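Local atomic coordinates of B-cell differentiation antigen CD72 (PDB entry 5B1R), a protein that acts, through an extracellular C-type lectin-like domain, as a B-cell co-receptor that recognises the Sm/ribonucleoprotein self-antigen and, when coligated with the B-cell receptor, inhibits its signalling. Residues E14-I19 and S115-F120; K39-D44 and P110-S115; Y69-S74 and D89-Y94. The protein carries 2 engineered substitutions. All blocks are in the same frame, centred on the assembly; numbering follows the deposited sequence.

Contact 1: E14-I19 and S115-F120; sequences ERCFYI and SEAFRF. With ACT (acetate ion), chain B.
The carbonyl oxygen of Glu14 is gripped twice by the chain it faces. Ala117 N donates an almost straight bond to it (2.8 Å, N-H...O 174°), arriving from above the carbonyl plane, while Glu116 CA adds a C-H...O contact at 3.5 Å. Two residues further along each strand, the antiparallel hydrogen-bonded pair Cys16 and Ser115 exchanges two backbone bonds: Cys16 N reaches Ser115 O, and Ser115 N reaches Cys16 O, each over 2.9 Å.

The side chains of this pair share one face of the sheet. Cys16 SG, anti to its own carbonyl carbon (chi1 -55°), extends to Ala117 and rests against Ala117 CB at 3.7 Å. Ser115 OG donates to Glu116 O along its own strand and lies against Cys16 CB at 3.7 Å. On the other side, the Arg15 guanidinium lies over Phe17 CZ, displaced toward the rim of the group, and forms a salt bridge with Glu114.

Beyond Ala117, Arg119 binds an acetate probably brought by the crystallisation liquor. Its backbone N and NE both meet acetate O, and NH2 takes OXT at 3.1 Å, with the carboxylate near the guanidinium plane.

Strand 15-21 of the lectin-like domain is thus joined to the C-terminal strand 109-119 by backbone hydrogen bonds, so the pairing depends little on side-chain identity, while the Cys5-Cys16 disulfide adds a covalent tie just after strand 3-4.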
loop_
_atom_site.group_PDB
_atom_site.type_symbol
_atom_site.label_atom_id
_atom_site.label_comp_id
_atom_site.label_asym_id
_atom_site.label_seq_id
_atom_site.Cartn_x
_atom_site.Cartn_y
_atom_site.Cartn_z
ATOM N N GLU A 14 2.548 14.886 1.604
ATOM C CA GLU A 14 1.632 15.409 0.576
ATOM C C GLU A 14 0.734 14.316 0.004
ATOM O O GLU A 14 0.261 14.433 -1.136
ATOM C CB GLU A 14 2.416 16.082 -0.542
ATOM C CG GLU A 14 3.234 17.252 -0.056
ATOM C CD GLU A 14 4.057 17.834 -1.173
ATOM O OE1 GLU A 14 5.056 17.198 -1.584
ATOM O OE2 GLU A 14 3.704 18.931 -1.648
ATOM N N ARG A 15 0.480 13.274 0.808
ATOM C CA ARG A 15 -0.272 12.104 0.375
ATOM C C ARG A 15 -1.413 11.789 1.341
ATOM O O ARG A 15 -1.442 12.254 2.487
ATOM C CB ARG A 15 0.665 10.900 0.322
ATOM C CG ARG A 15 1.853 11.116 -0.586
ATOM C CD ARG A 15 3.079 10.396 -0.079
ATOM N NE ARG A 15 2.972 8.964 -0.258
ATOM C CZ ARG A 15 3.731 8.067 0.368
ATOM N NH1 ARG A 15 3.575 6.788 0.088
ATOM N NH2 ARG A 15 4.612 8.439 1.289
ATOM N N CYS A 16 -2.332 10.962 0.853
ATOM C CA CYS A 16 -3.429 10.423 1.636
ATOM C C CYS A 16 -3.543 8.938 1.312
ATOM O O CYS A 16 -3.542 8.568 0.139
ATOM C CB CYS A 16 -4.741 11.090 1.246
ATOM S SG CYS A 16 -4.748 12.891 1.365
ATOM N N PHE A 17 -3.693 8.110 2.346
ATOM C CA PHE A 17 -3.873 6.673 2.152
ATOM C C PHE A 17 -5.315 6.268 2.413
ATOM O O PHE A 17 -5.981 6.803 3.304
ATOM C CB PHE A 17 -2.974 5.884 3.088
ATOM C CG PHE A 17 -1.525 6.166 2.889
ATOM C CD1 PHE A 17 -0.843 5.656 1.792
ATOM C CD2 PHE A 17 -0.838 6.947 3.796
ATOM C CE1 PHE A 17 0.497 5.939 1.614
ATOM C CE2 PHE A 17 0.496 7.218 3.623
ATOM C CZ PHE A 17 1.171 6.714 2.531
ATOM N N TYR A 18 -5.762 5.280 1.649
ATOM C CA TYR A 18 -7.071 4.687 1.827
ATOM C C TYR A 18 -6.888 3.177 1.959
ATOM O O TYR A 18 -6.345 2.530 1.042
ATOM C CB TYR A 18 -7.987 5.010 0.638
ATOM C CG TYR A 18 -9.300 4.288 0.728
ATOM C CD1 TYR A 18 -10.291 4.733 1.590
ATOM C CD2 TYR A 18 -9.547 3.138 -0.027
ATOM C CE1 TYR A 18 -11.491 4.054 1.687
ATOM C CE2 TYR A 18 -10.739 2.474 0.069
ATOM C CZ TYR A 18 -11.705 2.932 0.928
ATOM O OH TYR A 18 -12.897 2.279 1.025
ATOM N N ILE A 19 -7.318 2.626 3.091
ATOM C CA ILE A 19 -7.289 1.175 3.257
ATOM C C ILE A 19 -8.586 0.588 2.710
ATOM O O ILE A 19 -9.665 0.916 3.180
ATOM C CB ILE A 19 -7.135 0.773 4.741
ATOM C CG1 ILE A 19 -5.862 1.375 5.359
ATOM C CG2 ILE A 19 -7.174 -0.758 4.867
ATOM C CD1 ILE A 19 -5.861 1.312 6.882
ATOM N N SER A 115 -3.537 8.745 -2.738
ATOM C CA SER A 115 -3.761 9.876 -3.614
ATOM C C SER A 115 -2.897 11.023 -3.124
ATOM O O SER A 115 -2.277 10.953 -2.051
ATOM C CB SER A 115 -5.238 10.293 -3.575
ATOM O OG SER A 115 -5.532 10.986 -2.364
ATOM N N GLU A 116 -2.855 12.104 -3.878
ATOM C CA GLU A 116 -2.249 13.303 -3.342
ATOM C C GLU A 116 -3.164 13.916 -2.266
ATOM O O GLU A 116 -4.372 13.676 -2.248
ATOM C CB GLU A 116 -1.907 14.302 -4.456
ATOM C CG GLU A 116 -3.054 15.135 -5.008
ATOM C CD GLU A 116 -3.942 14.431 -6.031
ATOM O OE1 GLU A 116 -4.597 15.140 -6.821
ATOM O OE2 GLU A 116 -4.011 13.186 -6.053
ATOM N N ALA A 117 -2.567 14.664 -1.343
ATOM C CA ALA A 117 -3.317 15.497 -0.420
ATOM C C ALA A 117 -3.689 16.790 -1.136
ATOM O O ALA A 117 -3.109 17.137 -2.157
ATOM C CB ALA A 117 -2.491 15.779 0.812
ATOM N N PHE A 118 -4.682 17.500 -0.635
ATOM C CA PHE A 118 -5.041 18.773 -1.244
ATOM C C PHE A 118 -4.559 19.931 -0.398
ATOM O O PHE A 118 -4.587 19.866 0.819
ATOM C CB PHE A 118 -6.555 18.858 -1.546
ATOM C CG PHE A 118 -7.467 18.849 -0.334
ATOM C CD1 PHE A 118 -7.906 17.653 0.245
ATOM C CD2 PHE A 118 -7.948 20.047 0.176
ATOM C CE1 PHE A 118 -8.786 17.667 1.334
ATOM C CE2 PHE A 118 -8.823 20.061 1.263
ATOM C CZ PHE A 118 -9.239 18.873 1.844
ATOM N N ARG A 119 -4.131 21.005 -1.043
ATOM C CA ARG A 119 -3.683 22.188 -0.325
ATOM C C ARG A 119 -4.876 23.020 0.106
ATOM O O ARG A 119 -5.893 23.059 -0.577
ATOM C CB ARG A 119 -2.775 23.026 -1.224
ATOM C CG ARG A 119 -1.445 22.341 -1.539
ATOM C CD ARG A 119 -0.777 22.987 -2.756
ATOM N NE ARG A 119 -1.380 22.505 -3.992
ATOM C CZ ARG A 119 -1.005 22.885 -5.207
ATOM N NH1 ARG A 119 -0.038 23.772 -5.349
ATOM N NH2 ARG A 119 -1.606 22.378 -6.277
ATOM N N PHE A 120 -4.763 23.704 1.231
ATOM C CA PHE A 120 -5.766 24.716 1.534
ATOM C C PHE A 120 -5.054 26.003 1.917
ATOM O O PHE A 120 -4.091 25.961 2.685
ATOM C CB PHE A 120 -6.780 24.237 2.576
ATOM C CG PHE A 120 -6.214 24.067 3.943
ATOM C CD1 PHE A 120 -5.304 23.063 4.211
ATOM C CD2 PHE A 120 -6.611 24.897 4.976
ATOM C CE1 PHE A 120 -4.787 22.904 5.479
ATOM C CE2 PHE A 120 -6.098 24.739 6.248
ATOM C CZ PHE A 120 -5.184 23.738 6.499
HETATM C C ACT B . -3.861 19.904 -4.869
HETATM O O ACT B . -3.477 20.571 -3.866
HETATM O OXT ACT B . -3.004 19.706 -5.762
HETATM C CH3 ACT B . -5.260 19.374 -5.014
#

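Contact 2: K39-D44 and P110-S115; sequences KLAAFD and PSICES. Engineered in segment 110-115: Ser111 (natural residue Cys).
Ala41 CB packs on Ile112 CG2 at 3.7 Å, and Ala41 N donates to Ile112 O (2.8 Å); this is the close-fitting, buried part of the contact. Lys39 and Glu114 continue it as a hydrogen-bonded antiparallel pair, Glu114 N meeting Lys39 O at 2.7 Å. The extended Glu114 side chain reaches across to the other segment: with CG between the backbone N and carbonyl carbon (chi1 76°), OE1 accepts Ala42 N on its anti side, though 31° out of the carboxylate plane (2.9 Å, N-H...O 172°).

The Lys39 side is looser. Its extended chain runs alongside Glu114, CE lying 3.7 Å from the carboxylate carbon CD, yet NZ stops 4.2 Å from OE2, beyond a salt bridge. A water donates to OE2 but is only weakly bound by NZ. Arg15 supplies the salt bridge to OE2, so the buried carboxylate is probably held ionised.

Leu40 packs on helix 26-35, while its CD2 stays 3.9 Å from Ile112 O. The short strand 39-40, following that helix, pairs antiparallel with strand 109-119 in the C-type lectin-like fold, and the Cys33-Cys113 disulfide ties helix to strand. Phe17 of strand 15-21 touches Ala41 and Glu114; Tyr69 packs on Ile112.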
loop_
_atom_site.group_PDB
_atom_site.type_symbol
_atom_site.label_atom_id
_atom_site.label_comp_id
_atom_site.label_asym_id
_atom_site.label_seq_id
_atom_site.Cartn_x
_atom_site.Cartn_y
_atom_site.Cartn_z
ATOM N N LYS A 39 -3.721 5.477 -6.709
ATOM C CA LYS A 39 -2.852 4.392 -7.139
ATOM C C LYS A 39 -2.589 3.484 -5.963
ATOM O O LYS A 39 -2.808 3.861 -4.825
ATOM C CB LYS A 39 -1.530 4.946 -7.683
ATOM C CG LYS A 39 -0.658 5.635 -6.648
ATOM C CD LYS A 39 0.645 6.204 -7.220
ATOM C CE LYS A 39 1.490 6.831 -6.105
ATOM N NZ LYS A 39 2.780 7.427 -6.568
ATOM N N LEU A 40 -2.111 2.275 -6.215
ATOM C CA LEU A 40 -1.654 1.441 -5.118
ATOM C C LEU A 40 -0.575 2.166 -4.342
ATOM O O LEU A 40 0.307 2.802 -4.925
ATOM C CB LEU A 40 -1.083 0.146 -5.665
ATOM C CG LEU A 40 -2.141 -0.855 -6.128
ATOM C CD1 LEU A 40 -1.504 -1.903 -7.029
ATOM C CD2 LEU A 40 -2.876 -1.478 -4.920
ATOM N N ALA A 41 -0.631 2.061 -3.023
ATOM C CA ALA A 41 0.283 2.812 -2.182
ATOM C C ALA A 41 1.735 2.393 -2.413
ATOM O O ALA A 41 2.045 1.205 -2.543
ATOM C CB ALA A 41 -0.105 2.635 -0.730
ATOM N N ALA A 42 2.615 3.395 -2.439
ATOM C CA ALA A 42 4.004 3.194 -2.820
ATOM C C ALA A 42 4.904 3.353 -1.608
ATOM O O ALA A 42 4.883 4.392 -0.947
ATOM C CB ALA A 42 4.388 4.208 -3.885
ATOM N N PHE A 43 5.706 2.329 -1.340
ATOM C CA PHE A 43 6.625 2.311 -0.209
ATOM C C PHE A 43 7.998 1.805 -0.640
ATOM O O PHE A 43 8.660 1.086 0.091
ATOM C CB PHE A 43 6.062 1.440 0.927
ATOM C CG PHE A 43 4.720 1.886 1.404
ATOM C CD1 PHE A 43 4.579 3.104 2.058
ATOM C CD2 PHE A 43 3.589 1.122 1.152
ATOM C CE1 PHE A 43 3.336 3.543 2.472
ATOM C CE2 PHE A 43 2.339 1.548 1.580
ATOM C CZ PHE A 43 2.211 2.765 2.227
ATOM N N ASP A 44 8.438 2.179 -1.836
ATOM C CA ASP A 44 9.685 1.638 -2.344
ATOM C C ASP A 44 10.893 1.977 -1.467
ATOM O O ASP A 44 11.783 1.150 -1.315
ATOM C CB ASP A 44 9.989 2.133 -3.754
ATOM C CG ASP A 44 9.043 1.601 -4.813
ATOM O OD1 ASP A 44 8.031 0.929 -4.522
ATOM O OD2 ASP A 44 9.348 1.877 -5.988
ATOM N N PRO A 110 -6.922 -7.561 1.024
ATOM C CA PRO A 110 -7.223 -6.124 1.053
ATOM C C PRO A 110 -6.048 -5.361 0.429
ATOM O O PRO A 110 -5.020 -5.957 0.072
ATOM C CB PRO A 110 -7.338 -5.831 2.555
ATOM C CG PRO A 110 -6.429 -6.863 3.195
ATOM C CD PRO A 110 -6.612 -8.110 2.360
ATOM N N SER A 111 -6.186 -4.044 0.318
ATOM C CA SER A 111 -5.166 -3.258 -0.365
ATOM C C SER A 111 -5.101 -1.861 0.233
ATOM O O SER A 111 -5.971 -1.470 1.032
ATOM C CB SER A 111 -5.490 -3.185 -1.861
ATOM O OG SER A 111 -6.761 -2.590 -2.091
ATOM N N ILE A 112 -4.074 -1.114 -0.162
ATOM C CA ILE A 112 -3.937 0.270 0.285
ATOM C C ILE A 112 -3.743 1.121 -0.955
ATOM O O ILE A 112 -2.861 0.829 -1.774
ATOM C CB ILE A 112 -2.740 0.467 1.232
ATOM C CG1 ILE A 112 -2.786 -0.561 2.372
ATOM C CG2 ILE A 112 -2.713 1.905 1.752
ATOM C CD1 ILE A 112 -1.502 -0.694 3.159
ATOM N N CYS A 113 -4.589 2.136 -1.122
ATOM C CA CYS A 113 -4.437 3.115 -2.189
ATOM C C CYS A 113 -3.829 4.395 -1.632
ATOM O O CYS A 113 -3.902 4.662 -0.428
ATOM C CB CYS A 113 -5.791 3.463 -2.803
ATOM S SG CYS A 113 -6.801 2.100 -3.414
ATOM N N GLU A 114 -3.269 5.206 -2.521
ATOM C CA GLU A 114 -2.857 6.541 -2.122
ATOM C C GLU A 114 -3.221 7.547 -3.196
ATOM O O GLU A 114 -3.209 7.245 -4.399
ATOM C CB GLU A 114 -1.374 6.618 -1.793
ATOM C CG GLU A 114 -0.430 6.632 -2.940
ATOM C CD GLU A 114 0.982 6.937 -2.463
ATOM O OE1 GLU A 114 1.613 6.038 -1.940
ATOM O OE2 GLU A 114 1.474 8.081 -2.583
ATOM N N SER A 115 -3.537 8.745 -2.738
ATOM C CA SER A 115 -3.761 9.876 -3.614
ATOM C C SER A 115 -2.897 11.023 -3.124
ATOM O O SER A 115 -2.277 10.953 -2.051
ATOM C CB SER A 115 -5.238 10.293 -3.575
ATOM O OG SER A 115 -5.532 10.986 -2.364
HETATM O O HOH W 1 4.017 8.246 -3.534
#

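Contact 3: Y69-S74 and D89-Y94; sequences YWIQMS and DKIKKY. Unlike the reference sequence in segment 89-94: Asp89 (reference Val), Lys90 (reference Arg), Lys93 (reference Thr).
Asp89, Ile91 and Tyr69 lose the most surface in this contact, and Asp89 far more than the others. Its carboxylate turns to the loop that follows strand 69-70. There OD2 accepts Ser74 N at 3.0 Å, a fairly straight bond (N-H...O 166°) that comes from above the carboxylate plane, and a water links the same OD2 to Ser74 O. The side chain of Met73 crosses the carboxylate, its CG 3.8 Å from OD1. CG of Asp89 stands anti to the carbonyl carbon (chi1 -66°), which sets the carboxylate against Met73 and Ser74. Both oxygens also have arginine partners: OD1 forms a salt bridge with Arg78, and OD2 with Arg100, which in addition bonds Gln72 O.

The backbone of Asp89 is engaged as well. Its carbonyl oxygen takes Ile71 N at 3.2 Å, and the Trp70 indole presents its edge to that oxygen, CE3 lying 3.3 Å away in the ring plane. A second water joins Asp89 N to Ile71 O.

Tyr69 and Ile91 form a hydrogen-bonded antiparallel pair, each N meeting the carbonyl oxygen of the other over 2.9 Å. Their side chains occupy one face of the sheet, where Ile91 CG1 approaches Tyr69 CB. The other branch, CG2, meets Ile71 CD1 at 3.6 Å, the two isoleucines crossing at about a right angle. Tyr69 itself packs on Pro110 and Ile112, and its hydroxyl is bonded to Asp64 N.

The contact therefore has two chemistries. The apolar, backbone-paired end joins strands 69-70 and 87-94 within the three-stranded sheet, with Tyr69 reaching on to strand 109-119. At the other end, a buried carboxylate, probably stabilised as an anion by two arginines, holds the loop at Ser74 to Asp89, the residue next to Cys88, which is disulfide-bonded to Cys105.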
loop_
_atom_site.group_PDB
_atom_site.type_symbol
_atom_site.label_atom_id
_atom_site.label_comp_id
_atom_site.label_asym_id
_atom_site.label_seq_id
_atom_site.Cartn_x
_atom_site.Cartn_y
_atom_site.Cartn_z
ATOM N N TYR A 69 -1.639 -6.858 2.851
ATOM C CA TYR A 69 -2.226 -5.812 2.013
ATOM C C TYR A 69 -1.475 -5.650 0.705
ATOM O O TYR A 69 -0.266 -5.421 0.710
ATOM C CB TYR A 69 -2.222 -4.462 2.749
ATOM C CG TYR A 69 -3.119 -4.466 3.973
ATOM C CD1 TYR A 69 -2.681 -4.994 5.178
ATOM C CD2 TYR A 69 -4.413 -3.951 3.905
ATOM C CE1 TYR A 69 -3.515 -5.037 6.283
ATOM C CE2 TYR A 69 -5.255 -3.976 5.008
ATOM C CZ TYR A 69 -4.799 -4.513 6.197
ATOM O OH TYR A 69 -5.615 -4.554 7.312
ATOM N N TRP A 70 -2.183 -5.726 -0.419
ATOM C CA TRP A 70 -1.566 -5.374 -1.693
ATOM C C TRP A 70 -1.088 -3.920 -1.695
ATOM O O TRP A 70 -1.823 -3.017 -1.273
ATOM C CB TRP A 70 -2.535 -5.567 -2.854
ATOM C CG TRP A 70 -2.890 -6.974 -3.228
ATOM C CD1 TRP A 70 -4.142 -7.479 -3.341
ATOM C CD2 TRP A 70 -1.985 -8.015 -3.624
ATOM N NE1 TRP A 70 -4.081 -8.785 -3.767
ATOM C CE2 TRP A 70 -2.766 -9.145 -3.946
ATOM C CE3 TRP A 70 -0.591 -8.106 -3.724
ATOM C CZ2 TRP A 70 -2.200 -10.350 -4.390
ATOM C CZ3 TRP A 70 -0.034 -9.302 -4.142
ATOM C CH2 TRP A 70 -0.837 -10.408 -4.465
ATOM N N ILE A 71 0.118 -3.709 -2.218
ATOM C CA ILE A 71 0.689 -2.378 -2.399
ATOM C C ILE A 71 1.365 -2.332 -3.777
ATOM O O ILE A 71 1.411 -3.329 -4.507
ATOM C CB ILE A 71 1.711 -2.023 -1.277
ATOM C CG1 ILE A 71 2.904 -2.996 -1.257
ATOM C CG2 ILE A 71 1.008 -1.973 0.090
ATOM C CD1 ILE A 71 4.111 -2.438 -0.554
ATOM N N GLN A 72 1.915 -1.169 -4.120
ATOM C CA GLN A 72 2.659 -1.035 -5.361
ATOM C C GLN A 72 3.892 -1.932 -5.376
ATOM O O GLN A 72 4.674 -1.952 -4.425
ATOM C CB GLN A 72 3.121 0.403 -5.523
ATOM C CG GLN A 72 3.907 0.639 -6.800
ATOM C CD GLN A 72 4.564 2.005 -6.812
ATOM O OE1 GLN A 72 3.930 2.998 -7.153
ATOM N NE2 GLN A 72 5.828 2.062 -6.413
ATOM N N MET A 73 4.088 -2.653 -6.465
ATOM C CA MET A 73 5.299 -3.427 -6.655
ATOM C C MET A 73 6.512 -2.491 -6.688
ATOM O O MET A 73 6.483 -1.424 -7.311
ATOM C CB MET A 73 5.210 -4.191 -7.977
ATOM C CG MET A 73 6.399 -5.081 -8.221
ATOM S SD MET A 73 6.403 -5.886 -9.828
ATOM C CE MET A 73 6.475 -4.487 -10.937
ATOM N N SER A 74 7.584 -2.892 -6.009
ATOM C CA SER A 74 8.810 -2.100 -5.975
ATOM C C SER A 74 9.747 -2.566 -7.082
ATOM O O SER A 74 10.333 -3.647 -6.999
ATOM C CB SER A 74 9.461 -2.250 -4.616
ATOM O OG SER A 74 10.679 -1.543 -4.613
ATOM N N ASP A 89 3.410 -7.665 -4.963
ATOM C CA ASP A 89 3.969 -7.326 -3.653
ATOM C C ASP A 89 2.858 -7.004 -2.670
ATOM O O ASP A 89 1.979 -6.183 -2.965
ATOM C CB ASP A 89 4.880 -6.095 -3.731
ATOM C CG ASP A 89 6.138 -6.311 -4.553
ATOM O OD1 ASP A 89 6.264 -7.342 -5.228
ATOM O OD2 ASP A 89 7.004 -5.404 -4.534
ATOM N N LYS A 90 2.922 -7.618 -1.489
ATOM C CA LYS A 90 1.985 -7.293 -0.427
ATOM C C LYS A 90 2.772 -7.117 0.852
ATOM O O LYS A 90 3.849 -7.680 0.997
ATOM C CB LYS A 90 0.925 -8.385 -0.277
ATOM C CG LYS A 90 1.467 -9.684 0.309
ATOM C CD LYS A 90 0.474 -10.840 0.211
ATOM C CE LYS A 90 0.886 -11.998 1.104
ATOM N NZ LYS A 90 2.219 -12.517 0.731
ATOM N N ILE A 91 2.242 -6.342 1.786
ATOM C CA ILE A 91 2.877 -6.237 3.092
ATOM C C ILE A 91 2.206 -7.214 4.063
ATOM O O ILE A 91 0.990 -7.395 4.062
ATOM C CB ILE A 91 2.909 -4.788 3.637
ATOM C CG1 ILE A 91 1.500 -4.189 3.752
ATOM C CG2 ILE A 91 3.813 -3.941 2.748
ATOM C CD1 ILE A 91 1.477 -2.829 4.463
ATOM N N LYS A 92 3.033 -7.826 4.890
ATOM C CA LYS A 92 2.583 -8.843 5.831
ATOM C C LYS A 92 3.352 -8.662 7.123
ATOM O O LYS A 92 4.539 -8.316 7.104
ATOM C CB LYS A 92 2.828 -10.230 5.245
ATOM C CG LYS A 92 2.407 -11.360 6.164
ATOM C CD LYS A 92 2.398 -12.679 5.409
ATOM C CE LYS A 92 1.850 -13.831 6.255
ATOM N NZ LYS A 92 1.551 -15.006 5.398
ATOM N N LYS A 93 2.681 -8.874 8.250
ATOM C CA LYS A 93 3.321 -8.612 9.530
ATOM C C LYS A 93 3.979 -9.845 10.093
ATOM O O LYS A 93 3.342 -10.884 10.251
ATOM C CB LYS A 93 2.343 -8.040 10.562
ATOM C CG LYS A 93 3.082 -7.400 11.736
ATOM C CD LYS A 93 2.184 -6.634 12.676
ATOM C CE LYS A 93 3.041 -5.860 13.667
ATOM N NZ LYS A 93 2.262 -5.372 14.838
ATOM N N TYR A 94 5.269 -9.718 10.379
ATOM C CA TYR A 94 6.017 -10.773 11.046
ATOM C C TYR A 94 6.431 -10.301 12.422
ATOM O O TYR A 94 7.281 -9.422 12.551
ATOM C CB TYR A 94 7.248 -11.143 10.230
ATOM C CG TYR A 94 6.906 -11.800 8.923
ATOM C CD1 TYR A 94 6.676 -11.041 7.781
ATOM C CD2 TYR A 94 6.792 -13.181 8.830
ATOM C CE1 TYR A 94 6.358 -11.642 6.583
ATOM C CE2 TYR A 94 6.474 -13.789 7.638
ATOM C CZ TYR A 94 6.259 -13.017 6.517
ATOM O OH TYR A 94 5.943 -13.623 5.323
HETATM O O HOH W 2 2.195 -5.451 -6.219
HETATM O O HOH W 3 9.387 -6.019 -5.805
#

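From the N terminus, the chain first passes through 14-19, which meets 115-120 only near the end: contact 1 closes the outermost loop, bringing a strand near the N terminus against the C-terminal strand. Within it, 39-44, just after helix 26-35, pairs with 110-115, so contact 2 closes a smaller loop. Contact 3 closes the innermost one, between 69-74 and 89-94. The three enclose one another without crossing. Contacts 1 and 2 share Ser115 and strand 109-119, which pairs in one sheet with both strand 15-21 and strand 39-40. Contact 3 belongs to the three-stranded sheet; probable hydrogen bonds from Gln72 N to Ala41 O and Trp70 N to Pro110 O join it to contact 2.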